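Local coordinates for malonyl acyl carrier protein transacylase (PDB 3IM8) that probably transfers the malonyl group from malonyl-CoA to holo acyl carrier protein, a step that feeds bacterial fatty acid synthesis, at residues 61-66 against 110-115; 91-96 against 242-247; 128-133 against 190-195; 132-137 against 162-167; 151-156 against 199-204. One frame throughout, in Å; residues are numbered along the deposited sequence.

Contact 1: residues 61-66 against 110-115. With ACT (acetate ion), chain B.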
# COMPACT_ATOMS: atom_id res chain seq x y z
N THR A 61 2.61 -2.27 -12.35
CA THR A 61 1.56 -2.22 -11.35
C THR A 61 1.63 -0.96 -10.49
O THR A 61 0.58 -0.33 -10.17
CB THR A 61 1.67 -3.40 -10.40
OG1 THR A 61 1.83 -4.59 -11.18
CG2 THR A 61 0.42 -3.51 -9.54
N GLN A 62 2.85 -0.62 -10.06
CA GLN A 62 2.98 0.47 -9.09
C GLN A 62 2.50 1.81 -9.65
O GLN A 62 1.64 2.44 -9.06
CB GLN A 62 4.37 0.52 -8.45
CG GLN A 62 4.66 -0.76 -7.60
CD GLN A 62 5.82 -0.60 -6.63
OE1 GLN A 62 6.31 0.51 -6.38
NE2 GLN A 62 6.29 -1.72 -6.09
N PRO A 63 3.01 2.22 -10.83
CA PRO A 63 2.47 3.50 -11.40
C PRO A 63 1.03 3.37 -11.89
O PRO A 63 0.27 4.33 -11.86
CB PRO A 63 3.45 3.81 -12.53
CG PRO A 63 4.07 2.44 -12.91
CD PRO A 63 4.21 1.77 -11.56
N ALA A 64 0.60 2.16 -12.27
CA ALA A 64 -0.79 1.99 -12.70
C ALA A 64 -1.74 2.28 -11.58
O ALA A 64 -2.66 3.05 -11.75
CB ALA A 64 -1.06 0.53 -13.22
N ILE A 65 -1.49 1.64 -10.42
CA ILE A 65 -2.35 1.85 -9.24
C ILE A 65 -2.20 3.30 -8.77
O ILE A 65 -3.17 3.97 -8.50
CB ILE A 65 -1.99 0.88 -8.08
CG1 ILE A 65 -2.45 -0.53 -8.41
CG2 ILE A 65 -2.69 1.33 -6.73
CD1 ILE A 65 -1.78 -1.58 -7.61
N LEU A 66 -0.96 3.79 -8.65
CA LEU A 66 -0.83 5.17 -8.13
C LEU A 66 -1.62 6.20 -8.96
O LEU A 66 -2.29 7.07 -8.41
CB LEU A 66 0.65 5.59 -7.98
CG LEU A 66 0.84 7.07 -7.58
CD1 LEU A 66 1.74 7.21 -6.33
CD2 LEU A 66 1.31 7.98 -8.76
N ALA A 110 6.99 9.03 -11.75
CA ALA A 110 8.31 8.55 -12.17
C ALA A 110 8.95 7.72 -11.02
O ALA A 110 9.56 6.69 -11.26
CB ALA A 110 9.24 9.70 -12.60
N LEU A 111 8.78 8.18 -9.78
CA LEU A 111 9.45 7.60 -8.66
C LEU A 111 8.96 6.19 -8.36
O LEU A 111 9.78 5.33 -7.96
CB LEU A 111 9.18 8.46 -7.46
CG LEU A 111 9.64 8.08 -6.09
CD1 LEU A 111 11.17 7.83 -6.07
CD2 LEU A 111 9.21 9.28 -5.21
N VAL A 112 7.65 5.94 -8.50
CA VAL A 112 7.13 4.57 -8.25
C VAL A 112 7.45 3.60 -9.41
O VAL A 112 7.59 2.41 -9.15
CB VAL A 112 5.60 4.48 -7.78
CG1 VAL A 112 5.34 5.34 -6.46
CG2 VAL A 112 4.65 4.89 -8.89
N ALA A 113 7.58 4.10 -10.65
CA ALA A 113 8.09 3.25 -11.74
C ALA A 113 9.46 2.72 -11.42
O ALA A 113 9.74 1.55 -11.69
CB ALA A 113 8.13 3.98 -13.04
N LYS A 114 10.31 3.56 -10.80
CA LYS A 114 11.65 3.15 -10.36
C LYS A 114 11.59 2.23 -9.16
O LYS A 114 12.20 1.14 -9.20
CB LYS A 114 12.50 4.38 -10.09
CG LYS A 114 13.17 4.92 -11.37
CD LYS A 114 13.77 6.30 -11.09
CE LYS A 114 14.60 6.90 -12.25
NZ LYS A 114 15.87 6.10 -12.47
N ARG A 115 10.79 2.61 -8.14
CA ARG A 115 10.54 1.78 -6.96
C ARG A 115 10.12 0.38 -7.35
O ARG A 115 10.62 -0.61 -6.80
CB ARG A 115 9.45 2.39 -6.04
CG ARG A 115 9.21 1.59 -4.80
CD ARG A 115 8.16 2.26 -3.89
NE ARG A 115 7.85 1.56 -2.62
CZ ARG A 115 6.87 0.66 -2.44
NH1 ARG A 115 6.13 0.22 -3.45
NH2 ARG A 115 6.66 0.17 -1.22
C ACT B . 4.19 -3.53 -2.10
O ACT B . 4.74 -3.69 -0.95
OXT ACT B . 4.42 -2.46 -2.88
CH3 ACT B . 3.27 -4.71 -2.40
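An anion pocket at the predicted active site forms where Q62 of helix 58-78 meets R115 of helix 105-122. R115 NH1 donates to Q62 OE1 at 2.9 Å. The oxygen lies at the guanidinium edge, in its plane, but the N-H reaches the amide from above the carbonyl plane, and the two flat groups are turned 51° apart. With CG anti to the backbone N (chi1 -178°) and the chain extended to NE, R115 carries its head past the end of Q62, so the same NH1 also donates to acetate OXT at 3.2 Å. This acetate probably came from the crystallisation liquor. NH2 bonds to OG of S90, the predicted nucleophile, while Q62 NE2 is held by Q11.

Below this polar layer the helices pack through V112. Its CG2 rests 3.6 Å from P63 CA, and its CG1 lies 4.1 Å from L66 CD1. Beside it, P63 CG comes within 4.3 Å of A113 CB. The axes of the two helical segments come within 8.0 Å, their N-to-C directions 147° apart. An arginine fixed by a glutamine and facing a bound carboxylate beside the serine is consistent with the malonyl-binding site of FabD transacylases.

Contact 2: residues 91-96 against 242-247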
# COMPACT_ATOMS: atom_id res chain seq x y z
N LEU A 91 2.80 0.72 -1.51
CA LEU A 91 2.72 1.60 -2.67
C LEU A 91 1.68 2.68 -2.41
O LEU A 91 1.86 3.84 -2.81
CB LEU A 91 2.38 0.81 -3.95
CG LEU A 91 2.08 1.51 -5.30
CD1 LEU A 91 0.71 2.16 -5.43
CD2 LEU A 91 3.14 2.53 -5.76
N GLY A 92 0.59 2.33 -1.74
CA GLY A 92 -0.45 3.35 -1.41
C GLY A 92 0.05 4.52 -0.53
O GLY A 92 -0.63 5.55 -0.34
N GLU A 93 1.22 4.38 0.05
CA GLU A 93 1.77 5.47 0.86
C GLU A 93 2.17 6.62 -0.05
O GLU A 93 2.15 7.80 0.37
CB GLU A 93 3.00 4.98 1.63
CG GLU A 93 3.65 6.02 2.51
CD GLU A 93 4.18 5.40 3.76
OE1 GLU A 93 3.37 5.09 4.66
OE2 GLU A 93 5.39 5.17 3.83
N TYR A 94 2.55 6.27 -1.28
CA TYR A 94 3.01 7.29 -2.25
C TYR A 94 1.83 8.07 -2.78
O TYR A 94 1.89 9.29 -2.94
CB TYR A 94 3.81 6.69 -3.40
CG TYR A 94 5.19 6.26 -3.03
CD1 TYR A 94 5.40 5.11 -2.27
CD2 TYR A 94 6.30 7.02 -3.41
CE1 TYR A 94 6.71 4.71 -1.92
CE2 TYR A 94 7.61 6.61 -3.08
CZ TYR A 94 7.80 5.47 -2.35
OH TYR A 94 9.06 5.06 -2.04
N SER A 95 0.75 7.35 -3.04
CA SER A 95 -0.55 7.98 -3.43
C SER A 95 -1.01 9.00 -2.37
O SER A 95 -1.43 10.09 -2.71
CB SER A 95 -1.63 6.90 -3.62
OG SER A 95 -1.23 5.90 -4.56
N ALA A 96 -0.91 8.57 -1.09
CA ALA A 96 -1.19 9.36 0.12
C ALA A 96 -0.22 10.55 0.26
O ALA A 96 -0.63 11.64 0.65
CB ALA A 96 -1.04 8.48 1.25
N GLN A 242 14.05 9.17 4.20
CA GLN A 242 14.62 8.20 5.13
C GLN A 242 13.57 7.12 5.42
O GLN A 242 13.88 5.94 5.52
CB GLN A 242 15.01 8.88 6.46
CG GLN A 242 16.12 8.17 7.25
CD GLN A 242 15.66 7.30 8.47
OE1 GLN A 242 14.55 7.47 9.01
NE2 GLN A 242 16.56 6.39 8.92
N LEU A 243 12.32 7.56 5.58
CA LEU A 243 11.24 6.64 5.93
C LEU A 243 10.82 5.77 4.72
O LEU A 243 10.54 4.59 4.87
CB LEU A 243 10.05 7.41 6.53
CG LEU A 243 10.23 7.93 7.97
CD1 LEU A 243 9.15 8.96 8.42
CD2 LEU A 243 10.32 6.82 9.01
N LEU A 244 10.80 6.37 3.52
CA LEU A 244 10.44 5.61 2.33
C LEU A 244 11.55 4.61 1.98
O LEU A 244 11.29 3.49 1.54
CB LEU A 244 10.15 6.55 1.17
CG LEU A 244 8.89 7.36 1.40
CD1 LEU A 244 8.83 8.38 0.35
CD2 LEU A 244 7.61 6.49 1.44
N THR A 245 12.79 5.02 2.22
CA THR A 245 13.92 4.14 2.15
C THR A 245 13.74 2.89 3.00
O THR A 245 13.90 1.81 2.49
CB THR A 245 15.19 4.87 2.50
OG1 THR A 245 15.47 5.77 1.43
CG2 THR A 245 16.36 3.88 2.68
N ARG A 246 13.37 3.04 4.27
CA ARG A 246 13.15 1.88 5.18
C ARG A 246 11.86 1.12 4.89
O ARG A 246 11.79 -0.09 5.10
CB ARG A 246 13.22 2.30 6.64
CG ARG A 246 14.64 2.81 7.01
CD ARG A 246 14.85 2.85 8.51
NE ARG A 246 13.99 3.84 9.14
CZ ARG A 246 13.09 3.59 10.10
NH1 ARG A 246 12.86 2.38 10.57
NH2 ARG A 246 12.39 4.59 10.59
N GLN A 247 10.83 1.83 4.44
CA GLN A 247 9.52 1.23 4.22
C GLN A 247 9.56 -0.08 3.41
O GLN A 247 8.82 -1.01 3.76
CB GLN A 247 8.54 2.21 3.56
CG GLN A 247 7.12 1.72 3.43
CD GLN A 247 6.53 2.08 2.05
OE1 GLN A 247 7.22 1.97 1.01
NE2 GLN A 247 5.28 2.53 2.03
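The amide oxygen of Q247 accepts a hydrogen bond from R115 NH2 and also lies at the edge of the Y94 ring, near its plane, with OE1 4.0 Å from CE1. Amide and ring are turned 55° apart. At the other end of the same amide, NE2 bonds to the backbone O of S90, which fixes the rotation of the group. E93 comes towards it from the opposite direction: its OE2 is 3.2 Å from Q247 NE2, too poorly angled for a hydrogen bond, with the carboxylate and amide planes 21° apart. The carboxylate bonds instead through OE1, which accepts from the backbone N of N229. E93 reaches out with CG anti to its backbone N (chi1 -180°) and then bends at chi2, bringing OE2 to 3.5 Å from L244 CD2.

S90 and G92 fit the GxSxG pattern of a nucleophile elbow, and helix 92-99 is the helix that follows this turn. It runs nearly antiparallel to helix 240-247, but the axes stay 12.2 Å apart, so long side chains span the gap. L244 reaches into it, its two methyls both on one side of the Y94 ring plane and approaching the hydroxyl end: L244 CD2 is 3.9 Å from Y94 CE1, and L244 CD1 is 4.0 Å from Y94 CE2. The Y94 hydroxyl comes to rest on aliphatic carbon, with OH 3.7 Å from L244 CB; it is buried here and has no polar partner in the model.

Contact 3: residues 128-133 against 190-195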
# COMPACT_ATOMS: atom_id res chain seq x y z
N GLY A 128 11.28 -16.36 -2.50
CA GLY A 128 10.91 -16.42 -1.07
C GLY A 128 9.50 -16.92 -0.68
O GLY A 128 8.86 -17.64 -1.43
N LYS A 129 8.99 -16.57 0.50
CA LYS A 129 7.70 -17.12 0.92
C LYS A 129 6.99 -16.07 1.79
O LYS A 129 7.64 -15.19 2.33
CB LYS A 129 7.89 -18.48 1.63
CG LYS A 129 6.57 -19.24 1.97
CD LYS A 129 6.65 -20.78 2.11
CE LYS A 129 5.26 -21.30 2.63
NZ LYS A 129 4.90 -22.76 2.51
N MET A 130 5.65 -16.18 1.90
CA MET A 130 4.76 -15.29 2.65
C MET A 130 3.60 -16.11 3.22
O MET A 130 2.94 -16.87 2.48
CB MET A 130 4.20 -14.17 1.73
CG MET A 130 5.23 -13.06 1.43
SD MET A 130 4.66 -11.88 0.20
CE MET A 130 3.31 -11.24 1.22
N VAL A 131 3.37 -16.01 4.52
CA VAL A 131 2.30 -16.78 5.06
C VAL A 131 1.48 -15.81 5.84
O VAL A 131 2.04 -15.02 6.55
CB VAL A 131 2.80 -17.94 5.98
CG1 VAL A 131 1.61 -18.61 6.64
CG2 VAL A 131 3.53 -18.98 5.14
N ALA A 132 0.16 -15.81 5.66
CA ALA A 132 -0.72 -15.07 6.57
C ALA A 132 -1.01 -15.93 7.79
O ALA A 132 -1.53 -17.04 7.69
CB ALA A 132 -2.03 -14.69 5.88
N VAL A 133 -0.65 -15.40 8.96
CA VAL A 133 -0.90 -16.04 10.24
C VAL A 133 -2.14 -15.43 10.88
O VAL A 133 -2.10 -14.32 11.41
CB VAL A 133 0.29 -15.90 11.19
CG1 VAL A 133 0.02 -16.63 12.50
CG2 VAL A 133 1.56 -16.43 10.54
N ILE A 190 -1.98 -19.29 6.16
CA ILE A 190 -2.31 -19.33 4.74
C ILE A 190 -1.14 -18.92 3.87
O ILE A 190 -0.82 -17.74 3.83
CB ILE A 190 -3.50 -18.42 4.42
CG1 ILE A 190 -4.64 -18.65 5.43
CG2 ILE A 190 -3.89 -18.58 2.88
CD1 ILE A 190 -5.85 -17.65 5.30
N PRO A 191 -0.49 -19.89 3.17
CA PRO A 191 0.52 -19.47 2.19
C PRO A 191 -0.04 -18.51 1.13
O PRO A 191 -1.18 -18.66 0.70
CB PRO A 191 0.97 -20.79 1.54
CG PRO A 191 0.71 -21.85 2.59
CD PRO A 191 -0.61 -21.36 3.22
N LEU A 192 0.76 -17.53 0.73
CA LEU A 192 0.35 -16.53 -0.23
C LEU A 192 1.26 -16.51 -1.47
O LEU A 192 2.48 -16.59 -1.32
CB LEU A 192 0.34 -15.15 0.44
CG LEU A 192 -0.39 -14.88 1.75
CD1 LEU A 192 -0.26 -13.40 2.08
CD2 LEU A 192 -1.85 -15.29 1.73
N LYS A 193 0.69 -16.40 -2.68
CA LYS A 193 1.48 -16.24 -3.91
C LYS A 193 1.24 -14.87 -4.60
O LYS A 193 0.68 -14.81 -5.73
CB LYS A 193 1.26 -17.43 -4.89
CG LYS A 193 2.05 -18.72 -4.59
CD LYS A 193 3.59 -18.54 -4.87
CE LYS A 193 4.40 -19.77 -4.39
NZ LYS A 193 5.93 -19.62 -4.43
N VAL A 194 1.70 -13.78 -3.95
CA VAL A 194 1.32 -12.39 -4.29
C VAL A 194 2.52 -11.56 -4.82
O VAL A 194 2.38 -10.78 -5.77
CB VAL A 194 0.60 -11.70 -3.07
CG1 VAL A 194 0.41 -10.17 -3.26
CG2 VAL A 194 -0.78 -12.38 -2.80
N SER A 195 3.69 -11.74 -4.22
CA SER A 195 4.87 -10.93 -4.54
C SER A 195 6.12 -11.53 -3.90
O SER A 195 6.04 -12.52 -3.11
CB SER A 195 4.70 -9.48 -4.04
OG SER A 195 4.53 -9.45 -2.62
O HOH W 1 4.71 -18.03 -0.58
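M130 starts against L192, the two CB atoms 4.2 Å apart. With CG anti to the carbonyl carbon (chi1 -76°), the chain then runs on to the loop after the strand, where SD sits 3.6 Å from S195 O and 3.7 Å from S195 OG. A bend at chi3 (65°) turns the terminal CE back to V166 of the neighbouring strand 164-169. The A132 methyl lies on the same face of the sheet and packs against I190 CB and L192 CD2.

Beneath these side chains runs an antiparallel ladder. A132 and I190 form a hydrogen-bonded pair: A132 N gives to I190 O and I190 N to A132 O, each at 2.8 Å. Strand 188-191 is the outer partner of strand 129-134 in the ferredoxin-like subdomain, whose βαββαβ order places the first strand between the last and the third. V131 and P191 follow as a non-hydrogen-bonded pair on the other face, where V131 is covered by V174 and V178 of helix 171-184. The missing N-H of the proline therefore costs the ladder nothing at this position.

One step further, L192 N still reaches M130 O at 2.9 Å, but the return bond has opened to admit a water. It accepts from M130 N at 3.2 Å and donates to L192 O at 2.8 Å, marking where 192-195 peels away from the sheet towards the active-site loop.

Contact 4: residues 132-137 against 162-167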
# COMPACT_ATOMS: atom_id res chain seq x y z
N ALA A 132 0.16 -15.81 5.66
CA ALA A 132 -0.72 -15.07 6.57
C ALA A 132 -1.01 -15.93 7.79
O ALA A 132 -1.53 -17.04 7.69
CB ALA A 132 -2.03 -14.69 5.88
N VAL A 133 -0.65 -15.40 8.96
CA VAL A 133 -0.90 -16.04 10.24
C VAL A 133 -2.14 -15.43 10.88
O VAL A 133 -2.10 -14.32 11.41
CB VAL A 133 0.29 -15.90 11.19
CG1 VAL A 133 0.02 -16.63 12.50
CG2 VAL A 133 1.56 -16.43 10.54
N LEU A 134 -3.24 -16.17 10.83
CA LEU A 134 -4.53 -15.71 11.33
C LEU A 134 -4.76 -16.10 12.78
O LEU A 134 -4.36 -17.17 13.23
CB LEU A 134 -5.66 -16.24 10.45
CG LEU A 134 -5.90 -15.52 9.13
CD1 LEU A 134 -4.57 -15.16 8.47
CD2 LEU A 134 -6.75 -16.36 8.19
N ASN A 135 -5.39 -15.21 13.54
CA ASN A 135 -5.76 -15.49 14.93
C ASN A 135 -4.68 -16.11 15.83
O ASN A 135 -4.91 -17.15 16.46
CB ASN A 135 -7.03 -16.34 14.98
CG ASN A 135 -8.21 -15.66 14.33
OD1 ASN A 135 -8.82 -16.20 13.40
ND2 ASN A 135 -8.56 -14.48 14.82
N THR A 136 -3.55 -15.42 15.97
CA THR A 136 -2.53 -15.74 16.97
C THR A 136 -1.93 -14.44 17.53
O THR A 136 -1.77 -13.47 16.78
CB THR A 136 -1.41 -16.61 16.38
OG1 THR A 136 -0.23 -15.81 16.20
CG2 THR A 136 -1.83 -17.19 15.04
N PRO A 137 -1.61 -14.40 18.82
CA PRO A 137 -1.09 -13.16 19.41
C PRO A 137 0.18 -12.69 18.70
O PRO A 137 1.01 -13.51 18.30
CB PRO A 137 -0.74 -13.59 20.85
CG PRO A 137 -1.63 -14.70 21.11
CD PRO A 137 -1.67 -15.47 19.84
N PRO A 162 -5.08 -7.07 14.45
CA PRO A 162 -4.51 -7.83 15.58
C PRO A 162 -4.61 -9.36 15.38
O PRO A 162 -3.85 -10.14 16.01
CB PRO A 162 -5.35 -7.37 16.78
CG PRO A 162 -5.83 -5.96 16.41
CD PRO A 162 -6.10 -6.08 14.90
N ALA A 163 -5.48 -9.80 14.47
CA ALA A 163 -5.63 -11.25 14.17
C ALA A 163 -5.25 -11.64 12.72
O ALA A 163 -5.75 -12.61 12.16
CB ALA A 163 -7.02 -11.74 14.56
N GLN A 164 -4.40 -10.84 12.11
CA GLN A 164 -4.01 -11.06 10.72
C GLN A 164 -2.64 -10.46 10.45
O GLN A 164 -2.52 -9.27 10.15
CB GLN A 164 -5.05 -10.46 9.77
CG GLN A 164 -5.34 -11.31 8.55
CD GLN A 164 -4.47 -10.94 7.36
OE1 GLN A 164 -3.24 -11.08 7.40
NE2 GLN A 164 -5.10 -10.47 6.29
N ILE A 165 -1.61 -11.29 10.55
CA ILE A 165 -0.25 -10.82 10.37
C ILE A 165 0.47 -11.70 9.37
O ILE A 165 0.53 -12.93 9.53
CB ILE A 165 0.52 -10.80 11.75
CG1 ILE A 165 -0.08 -9.66 12.61
CG2 ILE A 165 2.05 -10.62 11.53
CD1 ILE A 165 0.19 -9.70 14.10
N VAL A 166 1.00 -11.08 8.32
CA VAL A 166 1.75 -11.82 7.34
C VAL A 166 3.23 -11.79 7.69
O VAL A 166 3.83 -10.70 7.86
CB VAL A 166 1.56 -11.27 5.88
CG1 VAL A 166 2.32 -12.16 4.87
CG2 VAL A 166 0.07 -11.15 5.53
N ILE A 167 3.83 -12.99 7.76
CA ILE A 167 5.29 -13.12 7.88
C ILE A 167 5.87 -13.34 6.50
O ILE A 167 5.24 -13.96 5.66
CB ILE A 167 5.66 -14.28 8.87
CG1 ILE A 167 5.15 -15.64 8.33
CG2 ILE A 167 4.95 -14.06 10.20
CD1 ILE A 167 5.99 -16.82 8.83
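The Q164 amide carries the A132 methyl above its plane, near the oxygen end, with OE1 4.1 Å from A132 CB; the same oxygen is held by ND2 of N160. A second amide, that of N135, meets A163 obliquely, its ND2 3.2 Å from A163 CB and the methyl well out of the amide plane. L134 lies beside Q164, both side chains pointing the same way, and L134 CD1 touches Q164 CG at 3.9 Å. V166 continues this face of the sheet by bringing CG2 up to the A132 methyl.

V133 and I165 make a hydrogen-bonded antiparallel pair: V133 N reaches I165 O at 2.8 Å, and I165 N returns to V133 O over a longer 3.2 Å but an almost straight path (175°). Strands 129-134 and 164-169 are the two inner strands of the four-stranded ferredoxin-like sheet, so each is bonded on its far side as well, 129-134 to strand 188-191 and 164-169 to strand 154-161.

The opposite face, carrying V133, I165 and I167, turns to the helices. V133 CG2 meets I167 CG2 at 4.2 Å, and I141 of helix 138-148 and L181 of helix 171-184 pack on V133. The ladder ends at A163 O, which accepts from N135 N at 3.0 Å and also takes a CA-H contact from L134 CA. N135 itself adopts a left-handed backbone conformation (phi 47°), turning the chain out of the strand towards P137, the N-cap of helix 138-148.

Contact 5: residues 151-156 against 199-204. With ACT (acetate ion), chain B.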
# COMPACT_ATOMS: atom_id res chain seq x y z
N LEU A 151 18.04 -19.53 10.75
CA LEU A 151 18.01 -20.26 9.50
C LEU A 151 17.94 -19.36 8.24
O LEU A 151 17.89 -19.89 7.15
CB LEU A 151 16.84 -21.28 9.55
CG LEU A 151 17.06 -22.56 10.38
CD1 LEU A 151 17.45 -22.34 11.82
CD2 LEU A 151 15.83 -23.43 10.31
N GLY A 152 17.90 -18.02 8.41
CA GLY A 152 17.74 -17.01 7.33
C GLY A 152 16.68 -15.92 7.61
O GLY A 152 15.98 -15.95 8.63
N VAL A 153 16.53 -14.97 6.69
CA VAL A 153 15.48 -13.92 6.81
C VAL A 153 14.04 -14.44 6.93
O VAL A 153 13.51 -15.04 6.01
CB VAL A 153 15.55 -12.89 5.65
CG1 VAL A 153 14.53 -11.77 5.92
CG2 VAL A 153 17.00 -12.33 5.54
N VAL A 154 13.42 -14.22 8.10
CA VAL A 154 11.97 -14.36 8.29
C VAL A 154 11.45 -13.34 9.32
O VAL A 154 11.81 -13.40 10.49
CB VAL A 154 11.62 -15.81 8.70
CG1 VAL A 154 12.52 -16.25 9.88
CG2 VAL A 154 10.15 -15.91 9.02
N THR A 155 10.63 -12.38 8.90
CA THR A 155 10.00 -11.46 9.90
C THR A 155 8.53 -11.16 9.56
O THR A 155 8.09 -11.44 8.43
CB THR A 155 10.75 -10.11 10.02
OG1 THR A 155 10.89 -9.51 8.73
CG2 THR A 155 12.13 -10.30 10.66
N PRO A 156 7.75 -10.63 10.54
CA PRO A 156 6.43 -10.15 10.11
C PRO A 156 6.63 -9.02 9.08
O PRO A 156 7.45 -8.14 9.30
CB PRO A 156 5.79 -9.63 11.40
CG PRO A 156 6.43 -10.47 12.48
CD PRO A 156 7.91 -10.53 12.00
N HIS A 199 9.16 -5.96 2.40
CA HIS A 199 9.04 -5.49 3.82
C HIS A 199 9.81 -6.41 4.81
O HIS A 199 9.44 -6.54 5.98
CB HIS A 199 7.58 -5.20 4.24
CG HIS A 199 6.80 -4.43 3.21
ND1 HIS A 199 6.98 -3.08 3.00
CD2 HIS A 199 5.85 -4.83 2.33
CE1 HIS A 199 6.18 -2.68 2.02
NE2 HIS A 199 5.48 -3.72 1.60
N THR A 200 10.94 -6.95 4.30
CA THR A 200 11.96 -7.70 5.06
C THR A 200 13.37 -7.20 4.60
O THR A 200 13.50 -6.53 3.56
CB THR A 200 11.84 -9.25 4.82
OG1 THR A 200 12.37 -9.61 3.53
CG2 THR A 200 10.36 -9.74 4.94
N SER A 201 14.42 -7.53 5.38
CA SER A 201 15.81 -7.19 4.97
C SER A 201 16.24 -7.68 3.59
O SER A 201 17.19 -7.14 3.01
CB SER A 201 16.81 -7.73 5.98
OG SER A 201 16.10 -8.00 7.17
N LEU A 202 15.55 -8.69 3.07
CA LEU A 202 15.87 -9.15 1.70
C LEU A 202 15.80 -7.99 0.74
O LEU A 202 16.46 -7.99 -0.30
CB LEU A 202 14.97 -10.30 1.25
CG LEU A 202 15.19 -11.51 2.15
CD1 LEU A 202 13.99 -12.44 2.18
CD2 LEU A 202 16.51 -12.25 1.79
N LEU A 203 15.04 -6.96 1.11
CA LEU A 203 14.87 -5.82 0.20
C LEU A 203 15.88 -4.71 0.41
O LEU A 203 15.78 -3.66 -0.23
CB LEU A 203 13.43 -5.27 0.26
CG LEU A 203 12.61 -6.06 -0.78
CD1 LEU A 203 12.50 -7.56 -0.40
CD2 LEU A 203 11.24 -5.45 -0.99
N GLU A 204 16.85 -4.94 1.29
CA GLU A 204 17.91 -3.94 1.57
C GLU A 204 18.60 -3.43 0.30
O GLU A 204 18.73 -2.23 0.12
CB GLU A 204 18.90 -4.44 2.66
CG GLU A 204 19.52 -3.31 3.55
CD GLU A 204 20.63 -2.55 2.83
OE1 GLU A 204 21.02 -1.44 3.22
OE2 GLU A 204 21.14 -3.07 1.83
C ACT B . 4.19 -3.53 -2.10
O ACT B . 4.74 -3.69 -0.95
OXT ACT B . 4.42 -2.46 -2.88
CH3 ACT B . 3.27 -4.71 -2.40
O HOH W 2 13.56 -8.80 8.01
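T155 and S201 are joined through a water rather than directly: it lies 2.9 Å from T155 OG1 and accepts the backbone N-H of S201 at 3.0 Å. T155 OG1 sits between the backbone N and the carbonyl carbon (chi1 53°), which points it across at the other segment, and there it also rests against the T200 methyl, CG2. The two threonine side chains cross at a slant.

Apolar packing does the rest. V153 and L202 slide past each other in opposite directions, and both branches of the valine are used: V153 CG1 lies 3.8 Å from L202 CG, and V153 CG2 lies 3.8 Å from L202 CD2. V153 CG1 further touches T200 CB. Strand 154-161 belongs to the ferredoxin-like subdomain, and this packing sets the 199-204 loop against the start of that strand, beside the cleft where the two subdomains of the transacylase meet. T200 OG1 is turned back into its own loop, bonded to P197 O and receiving a weak bond from L202 N at 3.3 Å, just before helix 204-215.

H199, a predicted active-site residue, stands at the other end of the loop with a positive phi (71°), and its ring leads away from the strand into the cleft. NE2 donates to acetate O at 2.7 Å, bent to 138°, with the oxygen at the ring edge and near its plane. On the other side of the imidazole, ND1 is held by the backbone O of Q247, a second-shell bond that fixes how the ring is turned towards S90.

How the contacts relate
From the N terminus, contact 1 closes first, pairing helices 58-78 and 105-122. Contact 2 opens between them, at helix 92-99, and therefore crosses contact 1; it closes only at helix 240-247, so its long loop holds contacts 3, 4 and 5. Contacts 3 and 4 both start on strand 129-134: contact 4 closes early on strand 164-169, within the span that contact 3 completes at 190-195. Contact 5 crosses both, running from strand 154-161 to the loop after strand 188-191. Contacts 3 and 4 pair strands of one sheet, contact 5 sets the H199 loop against it, contacts 1 and 2 join helices of the larger subdomain, and the acetate lies between contacts 1 and 5.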